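PDB 1HCU: alpha-1,2-Mannosidase from Trichoderma reesei, which probably hydrolyses alpha-1,2-linked mannose residues from high-mannose N-linked glycans on glycoproteins, with calcium as cofactor. Local coordinates for residues T301-A309 against G351-D359; R287-S295 against F331-T342. All blocks are in the same frame, centred on the assembly; numbering follows the deposited sequence.

Overall arrangement
Interactions 1 and 2 lie with their centres about 10 Å apart, and both reach one antiparallel sheet. Strands 292-297 and 300-306 are neighbours in it, joined where Ser302 N meets Ser295 O at 2.8 Å; helix 326-344 packs on this region and leads on to strand 354-356. A probable hydrogen bond of 2.7 Å between Ser305 OG and Tyr339 OH ties the two contacts together, and Phe292 meets Phe355 edge-to-face. Interaction 1 is nearer the predicted active site: it holds Glu353, and the side chain of His307 comes within about 3 Å of that of Glu393 and about 9 Å of the bound calcium. From Tyr339 in interaction 2, Glu393 is about 8 Å away, side chain to side chain.

Interaction 1. Residues T301-A309 against G351-D359; sequences TSPNSGHLA and GPEGFAWVD
Strand 304-306 pairs antiparallel with strand 354-356, their axes 4.6 Å apart at closest approach and 149° apart in direction. Ser305 and Phe355 form the hydrogen-bonded pair: Phe355 N reaches Ser305 O at 3.0 Å, and Ser305 N returns the bond to Phe355 O. Non-hydrogen-bonded pairs flank it, Asn304 with Ala356 and Gly306 with Gly354. The two glycine CA atoms approach to 4.0 Å, and a CB on Gly306 would collide with Glu353 O. Two further backbone hydrogen bonds continue the pairing beyond the bridged residues. Trp357 N donates to Pro303 O, while His307 N donates to Glu353 O from above the carbonyl plane. Water 2 also donates to Glu353 O and accepts from Leu308 N.

Pro303, centre of an inverse gamma turn, sits on the Trp357 indole. Its CB makes a CH-pi contact 4.0 Å from the centroid of the five-membered ring, over the face, and Pro303 O lies above the indole plane near the rim. With CG between the backbone N and the carbonyl carbon (chi1 61°), the indole turns back under Pro303. Ser305 CB touches the indole edge in plane, 3.7 Å from CZ3, and also meets Phe355 CZ at 3.9 Å; Ser305 O lies over a face of that phenyl ring. Trp357 NE1 is held by Ser282 OG, which also bonds Asp359 OD1. Water 1 links that same carboxylate oxygen to Thr301 OG1. Asp359 OD2 accepts from the backbone N of Val361 and Thr362.

On the other side of strand 354-356, Glu353 and Gly354 both face Ala385, a classic beta bulge in its pairing with the chain following strand 382-383. Glu353, a predicted proton donor, forms a salt bridge with Arg391; the strand pair thus adjoins the probable family 47 active site.

Interaction 2. Residues R287-S295 against F331-T342; sequences RKDLTFLSS and FGIKLASSYFGT
Phe292 lies against Ser338, Tyr339 and Thr342, residues of helix 326-344, and its atoms meet these three in turn. Its CB is 4.1 Å from Tyr339 OH. With CG anti to the carbonyl carbon (chi1 -62°), the ring then swings along the helix: CD1 stands over the centre of the Tyr339 ring, CE1 comes to 3.4 Å from Ser338 O, and CZ at the tip meets Thr342 CG2 at 4.0 Å. The Phe292 and Tyr339 rings form a T-shaped pair, the phenylalanine giving the edge and the tyrosine the face, with planes at 77° and centroids 5.3 Å apart. Thr342 OG1 donates to Tyr339 O, which fixes the rotation that presents CG2 to Phe292.

Two alternate N-H groups, those of Thr291 and Leu293, bond to helix hydroxyls. Thr291 N reaches Ser338 OG at 2.7 Å, nearly straight (169°), and Leu293 N reaches Tyr339 OH at 3.2 Å; Phe292 makes its backbone bonds with Ser282 instead. Tyr339 OH also bonds Ser305 OG, so one hydroxyl joins the helix to two strands. A phenylalanine at Tyr339 would keep the ring that receives the Phe292 edge but lack the hydroxyl, and would probably leave Leu293 N without its acceptor and Ser305 OG short of a partner.

Beyond this, Leu293 spreads its methyls between two helix residues, CD2 at the edge of the Phe331 ring, 4.0 Å from CZ, and CD1 against Leu335 CD2. The chain of Lys334 bends twice to bring NZ to Thr291 OG1, although the position of that hydroxyl is less certain.

The buried N-H groups of Thr291 and Leu293 are thus satisfied by the hydroxyls of Ser338 and Tyr339, directional bonds that fix how the extended chain lies on the helix, with apolar side chains packed around them.

Interaction 1. Residues T301-A309 against G351-D359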
# COMPACT_ATOMS: atom_id res chain seq x y z
N THR A 301 25.01 -1.45 2.82
CA THR A 301 23.81 -1.07 2.08
C THR A 301 23.98 -1.30 0.58
O THR A 301 25.09 -1.27 0.07
CB THR A 301 23.45 0.42 2.32
OG1 THR A 301 24.49 1.26 1.82
CG2 THR A 301 23.26 0.69 3.81
N SER A 302 22.88 -1.55 -0.12
CA SER A 302 22.94 -1.81 -1.55
C SER A 302 22.12 -0.78 -2.33
O SER A 302 20.93 -0.61 -2.08
CB SER A 302 22.42 -3.22 -1.82
OG SER A 302 22.42 -3.49 -3.21
N PRO A 303 22.76 -0.09 -3.30
CA PRO A 303 22.17 0.95 -4.16
C PRO A 303 21.04 0.49 -5.10
O PRO A 303 21.08 0.77 -6.29
CB PRO A 303 23.37 1.46 -4.97
CG PRO A 303 24.58 1.01 -4.19
CD PRO A 303 24.17 -0.33 -3.66
N ASN A 304 20.05 -0.21 -4.56
CA ASN A 304 18.92 -0.67 -5.36
C ASN A 304 17.57 -0.34 -4.71
O ASN A 304 17.45 -0.34 -3.48
CB ASN A 304 19.01 -2.19 -5.65
CG ASN A 304 19.17 -3.03 -4.38
OD1 ASN A 304 19.33 -4.25 -4.46
ND2 ASN A 304 19.13 -2.38 -3.22
N SER A 305 16.57 -0.05 -5.54
CA SER A 305 15.26 0.29 -5.03
C SER A 305 14.20 0.08 -6.11
O SER A 305 14.50 -0.47 -7.17
CB SER A 305 15.26 1.74 -4.54
OG SER A 305 14.18 2.00 -3.67
N GLY A 306 12.97 0.50 -5.86
CA GLY A 306 11.93 0.30 -6.86
C GLY A 306 10.66 1.03 -6.50
O GLY A 306 10.61 1.77 -5.53
N HIS A 307 9.62 0.78 -7.28
CA HIS A 307 8.33 1.43 -7.08
C HIS A 307 7.69 1.18 -5.70
O HIS A 307 6.98 2.04 -5.19
CB HIS A 307 7.38 1.02 -8.20
CG HIS A 307 6.28 1.99 -8.44
ND1 HIS A 307 5.30 2.25 -7.50
CD2 HIS A 307 5.98 2.75 -9.51
CE1 HIS A 307 4.45 3.13 -7.99
NE2 HIS A 307 4.83 3.45 -9.21
N LEU A 308 7.95 0.02 -5.10
CA LEU A 308 7.35 -0.27 -3.79
C LEU A 308 7.88 0.70 -2.73
O LEU A 308 7.11 1.20 -1.90
CB LEU A 308 7.64 -1.71 -3.35
CG LEU A 308 6.92 -2.85 -4.09
CD1 LEU A 308 7.41 -4.20 -3.56
CD2 LEU A 308 5.41 -2.72 -3.90
N ALA A 309 9.18 0.96 -2.75
CA ALA A 309 9.79 1.86 -1.77
C ALA A 309 9.39 3.32 -1.96
O ALA A 309 9.65 4.15 -1.08
CB ALA A 309 11.30 1.74 -1.82
N GLY A 351 7.31 5.50 -13.90
CA GLY A 351 8.43 4.93 -13.16
C GLY A 351 8.62 3.43 -13.30
O GLY A 351 7.65 2.69 -13.45
N PRO A 352 9.87 2.94 -13.25
CA PRO A 352 10.19 1.51 -13.37
C PRO A 352 9.87 0.73 -12.10
O PRO A 352 9.75 1.31 -11.03
CB PRO A 352 11.69 1.52 -13.69
CG PRO A 352 12.17 2.69 -12.89
CD PRO A 352 11.11 3.74 -13.15
N GLU A 353 9.74 -0.58 -12.24
CA GLU A 353 9.43 -1.47 -11.11
C GLU A 353 10.65 -1.57 -10.21
O GLU A 353 10.55 -1.60 -8.98
CB GLU A 353 9.07 -2.84 -11.65
CG GLU A 353 7.79 -3.39 -11.08
CD GLU A 353 7.99 -3.96 -9.72
OE1 GLU A 353 9.08 -4.52 -9.50
OE2 GLU A 353 7.08 -3.87 -8.88
N GLY A 354 11.81 -1.64 -10.85
CA GLY A 354 13.06 -1.73 -10.13
C GLY A 354 14.11 -0.91 -10.86
O GLY A 354 14.16 -0.92 -12.09
N PHE A 355 14.94 -0.20 -10.10
CA PHE A 355 16.00 0.61 -10.67
C PHE A 355 17.20 0.63 -9.73
O PHE A 355 17.07 0.30 -8.55
CB PHE A 355 15.51 2.05 -10.96
CG PHE A 355 15.13 2.83 -9.72
CD1 PHE A 355 16.07 3.58 -9.02
CD2 PHE A 355 13.82 2.80 -9.25
CE1 PHE A 355 15.71 4.30 -7.88
CE2 PHE A 355 13.45 3.51 -8.11
CZ PHE A 355 14.40 4.26 -7.42
N ALA A 356 18.36 1.02 -10.25
CA ALA A 356 19.57 1.06 -9.44
C ALA A 356 20.50 2.22 -9.80
O ALA A 356 20.32 2.89 -10.82
CB ALA A 356 20.31 -0.27 -9.57
N TRP A 357 21.51 2.45 -8.97
CA TRP A 357 22.43 3.54 -9.22
C TRP A 357 23.78 3.24 -8.58
O TRP A 357 24.00 2.14 -8.08
CB TRP A 357 21.85 4.85 -8.67
CG TRP A 357 21.60 4.82 -7.19
CD1 TRP A 357 22.41 5.34 -6.21
CD2 TRP A 357 20.50 4.20 -6.50
NE1 TRP A 357 21.88 5.08 -4.97
CE2 TRP A 357 20.71 4.38 -5.12
CE3 TRP A 357 19.36 3.51 -6.93
CZ2 TRP A 357 19.82 3.90 -4.16
CZ3 TRP A 357 18.47 3.02 -5.96
CH2 TRP A 357 18.71 3.22 -4.60
N VAL A 358 24.68 4.21 -8.61
CA VAL A 358 25.98 4.06 -7.99
C VAL A 358 25.99 4.99 -6.79
O VAL A 358 25.79 6.20 -6.94
CB VAL A 358 27.12 4.46 -8.96
CG1 VAL A 358 28.46 4.25 -8.29
CG2 VAL A 358 27.04 3.64 -10.25
N ASP A 359 26.19 4.44 -5.59
CA ASP A 359 26.22 5.26 -4.38
C ASP A 359 27.33 6.29 -4.53
O ASP A 359 28.49 5.93 -4.72
CB ASP A 359 26.49 4.39 -3.16
CG ASP A 359 26.38 5.17 -1.87
OD1 ASP A 359 25.41 4.93 -1.12
OD2 ASP A 359 27.27 6.01 -1.60
O HOH W 1 24.42 2.03 -1.02
O HOH W 2 9.04 -2.22 -6.23

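Interaction 2. Residues R287-S295 against F331-T342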
# COMPACT_ATOMS: atom_id res chain seq x y z
N ARG A 287 23.70 12.09 -10.19
CA ARG A 287 22.66 13.03 -9.77
C ARG A 287 22.60 13.08 -8.24
O ARG A 287 21.72 12.48 -7.62
CB ARG A 287 21.29 12.61 -10.32
CG ARG A 287 21.14 12.73 -11.85
CD ARG A 287 21.15 14.20 -12.31
NE ARG A 287 20.00 14.93 -11.80
CZ ARG A 287 18.77 14.87 -12.32
NH1 ARG A 287 18.53 14.10 -13.38
NH2 ARG A 287 17.78 15.55 -11.77
N LYS A 288 23.55 13.79 -7.65
CA LYS A 288 23.62 13.92 -6.20
C LYS A 288 22.36 14.55 -5.61
O LYS A 288 21.96 14.22 -4.49
CB LYS A 288 24.84 14.74 -5.80
CG LYS A 288 25.91 13.94 -5.07
CD LYS A 288 26.98 13.43 -5.99
CE LYS A 288 27.90 14.56 -6.43
NZ LYS A 288 29.09 14.00 -7.13
N ASP A 289 21.74 15.46 -6.36
CA ASP A 289 20.52 16.14 -5.90
C ASP A 289 19.39 15.16 -5.62
O ASP A 289 18.40 15.51 -4.99
CB ASP A 289 20.06 17.20 -6.93
CG ASP A 289 19.84 16.63 -8.34
OD1 ASP A 289 20.84 16.27 -9.02
OD2 ASP A 289 18.66 16.54 -8.77
N LEU A 290 19.55 13.93 -6.10
CA LEU A 290 18.54 12.91 -5.89
C LEU A 290 18.83 12.08 -4.66
O LEU A 290 19.98 11.85 -4.30
CB LEU A 290 18.49 11.98 -7.10
CG LEU A 290 17.39 12.16 -8.14
CD1 LEU A 290 16.99 13.61 -8.34
CD2 LEU A 290 17.90 11.55 -9.41
N THR A 291 17.76 11.63 -4.01
CA THR A 291 17.91 10.80 -2.84
C THR A 291 16.98 9.59 -2.90
O THR A 291 15.76 9.74 -2.99
CB THR A 291 17.58 11.58 -1.56
OG1 THR A 291 18.50 12.67 -1.41
CG2 THR A 291 17.70 10.66 -0.34
N PHE A 292 17.57 8.39 -2.86
CA PHE A 292 16.82 7.14 -2.88
C PHE A 292 17.13 6.34 -1.61
O PHE A 292 18.08 6.66 -0.89
CB PHE A 292 17.19 6.27 -4.09
CG PHE A 292 16.88 6.90 -5.42
CD1 PHE A 292 15.59 7.32 -5.72
CD2 PHE A 292 17.89 7.10 -6.36
CE1 PHE A 292 15.30 7.93 -6.94
CE2 PHE A 292 17.62 7.71 -7.59
CZ PHE A 292 16.33 8.12 -7.88
N LEU A 293 16.34 5.31 -1.34
CA LEU A 293 16.57 4.47 -0.16
C LEU A 293 17.24 3.17 -0.59
O LEU A 293 16.74 2.45 -1.46
CB LEU A 293 15.24 4.17 0.56
CG LEU A 293 14.50 5.37 1.18
CD1 LEU A 293 13.33 4.91 2.05
CD2 LEU A 293 15.48 6.17 2.02
N SER A 294 18.40 2.88 0.02
CA SER A 294 19.13 1.65 -0.27
C SER A 294 18.58 0.55 0.62
O SER A 294 17.89 0.84 1.60
CB SER A 294 20.63 1.80 0.03
OG SER A 294 21.27 2.71 -0.85
N SER A 295 18.87 -0.70 0.27
CA SER A 295 18.46 -1.84 1.07
C SER A 295 19.66 -2.10 1.95
O SER A 295 20.72 -1.51 1.74
CB SER A 295 18.20 -3.06 0.18
OG SER A 295 19.40 -3.46 -0.47
N PHE A 331 12.46 15.35 4.74
CA PHE A 331 13.00 14.12 4.18
C PHE A 331 11.96 13.45 3.29
O PHE A 331 12.29 12.97 2.21
CB PHE A 331 13.48 13.18 5.30
CG PHE A 331 14.22 11.98 4.79
CD1 PHE A 331 13.61 10.74 4.75
CD2 PHE A 331 15.52 12.11 4.31
CE1 PHE A 331 14.28 9.63 4.22
CE2 PHE A 331 16.20 11.01 3.78
CZ PHE A 331 15.58 9.77 3.74
N GLY A 332 10.71 13.43 3.74
CA GLY A 332 9.65 12.83 2.94
C GLY A 332 9.44 13.56 1.62
O GLY A 332 9.22 12.92 0.59
N ILE A 333 9.50 14.89 1.65
CA ILE A 333 9.33 15.70 0.44
C ILE A 333 10.43 15.37 -0.57
O ILE A 333 10.19 15.27 -1.77
CB ILE A 333 9.40 17.22 0.77
CG1 ILE A 333 8.18 17.64 1.59
CG2 ILE A 333 9.46 18.04 -0.51
CD1 ILE A 333 6.86 17.35 0.91
N LYS A 334 11.65 15.21 -0.07
CA LYS A 334 12.80 14.89 -0.91
C LYS A 334 12.60 13.52 -1.54
O LYS A 334 12.92 13.30 -2.70
CB LYS A 334 14.08 14.91 -0.06
CG LYS A 334 15.35 14.49 -0.79
CD LYS A 334 15.57 15.34 -2.04
CE LYS A 334 16.68 14.79 -2.92
NZ LYS A 334 18.04 15.13 -2.43
N LEU A 335 12.05 12.60 -0.76
CA LEU A 335 11.81 11.24 -1.22
C LEU A 335 10.75 11.22 -2.32
O LEU A 335 10.92 10.58 -3.36
CB LEU A 335 11.36 10.37 -0.05
CG LEU A 335 12.21 9.16 0.36
CD1 LEU A 335 13.70 9.48 0.29
CD2 LEU A 335 11.81 8.75 1.77
N ALA A 336 9.64 11.91 -2.08
CA ALA A 336 8.56 11.96 -3.04
C ALA A 336 9.08 12.53 -4.36
O ALA A 336 8.79 12.01 -5.44
CB ALA A 336 7.43 12.83 -2.50
N SER A 337 9.87 13.59 -4.25
CA SER A 337 10.46 14.26 -5.40
C SER A 337 11.45 13.38 -6.15
O SER A 337 11.42 13.29 -7.38
CB SER A 337 11.17 15.53 -4.94
OG SER A 337 11.86 16.14 -6.00
N SER A 338 12.33 12.72 -5.41
CA SER A 338 13.34 11.87 -6.03
C SER A 338 12.73 10.70 -6.79
O SER A 338 13.13 10.41 -7.92
CB SER A 338 14.32 11.35 -4.99
OG SER A 338 15.22 12.38 -4.61
N TYR A 339 11.76 10.03 -6.16
CA TYR A 339 11.11 8.90 -6.79
C TYR A 339 10.26 9.33 -7.98
O TYR A 339 10.04 8.55 -8.91
CB TYR A 339 10.30 8.13 -5.75
CG TYR A 339 11.17 7.17 -4.95
CD1 TYR A 339 11.39 5.88 -5.40
CD2 TYR A 339 11.81 7.58 -3.77
CE1 TYR A 339 12.22 5.01 -4.72
CE2 TYR A 339 12.66 6.71 -3.08
CZ TYR A 339 12.85 5.42 -3.56
OH TYR A 339 13.68 4.54 -2.91
N PHE A 340 9.79 10.58 -7.98
CA PHE A 340 9.01 11.04 -9.12
C PHE A 340 9.96 11.22 -10.31
O PHE A 340 9.54 11.12 -11.46
CB PHE A 340 8.31 12.36 -8.83
CG PHE A 340 7.58 12.91 -10.02
CD1 PHE A 340 6.38 12.34 -10.44
CD2 PHE A 340 8.13 13.95 -10.76
CE1 PHE A 340 5.74 12.81 -11.58
CE2 PHE A 340 7.50 14.42 -11.90
CZ PHE A 340 6.30 13.85 -12.32
N GLY A 341 11.23 11.46 -10.01
CA GLY A 341 12.23 11.63 -11.05
C GLY A 341 12.42 10.36 -11.88
O GLY A 341 12.96 10.43 -12.99
N THR A 342 12.00 9.21 -11.34
CA THR A 342 12.13 7.95 -12.09
C THR A 342 10.93 7.81 -13.02
O THR A 342 10.89 6.94 -13.89
CB THR A 342 12.21 6.70 -11.15
OG1 THR A 342 11.00 6.59 -10.38
CG2 THR A 342 13.41 6.80 -10.22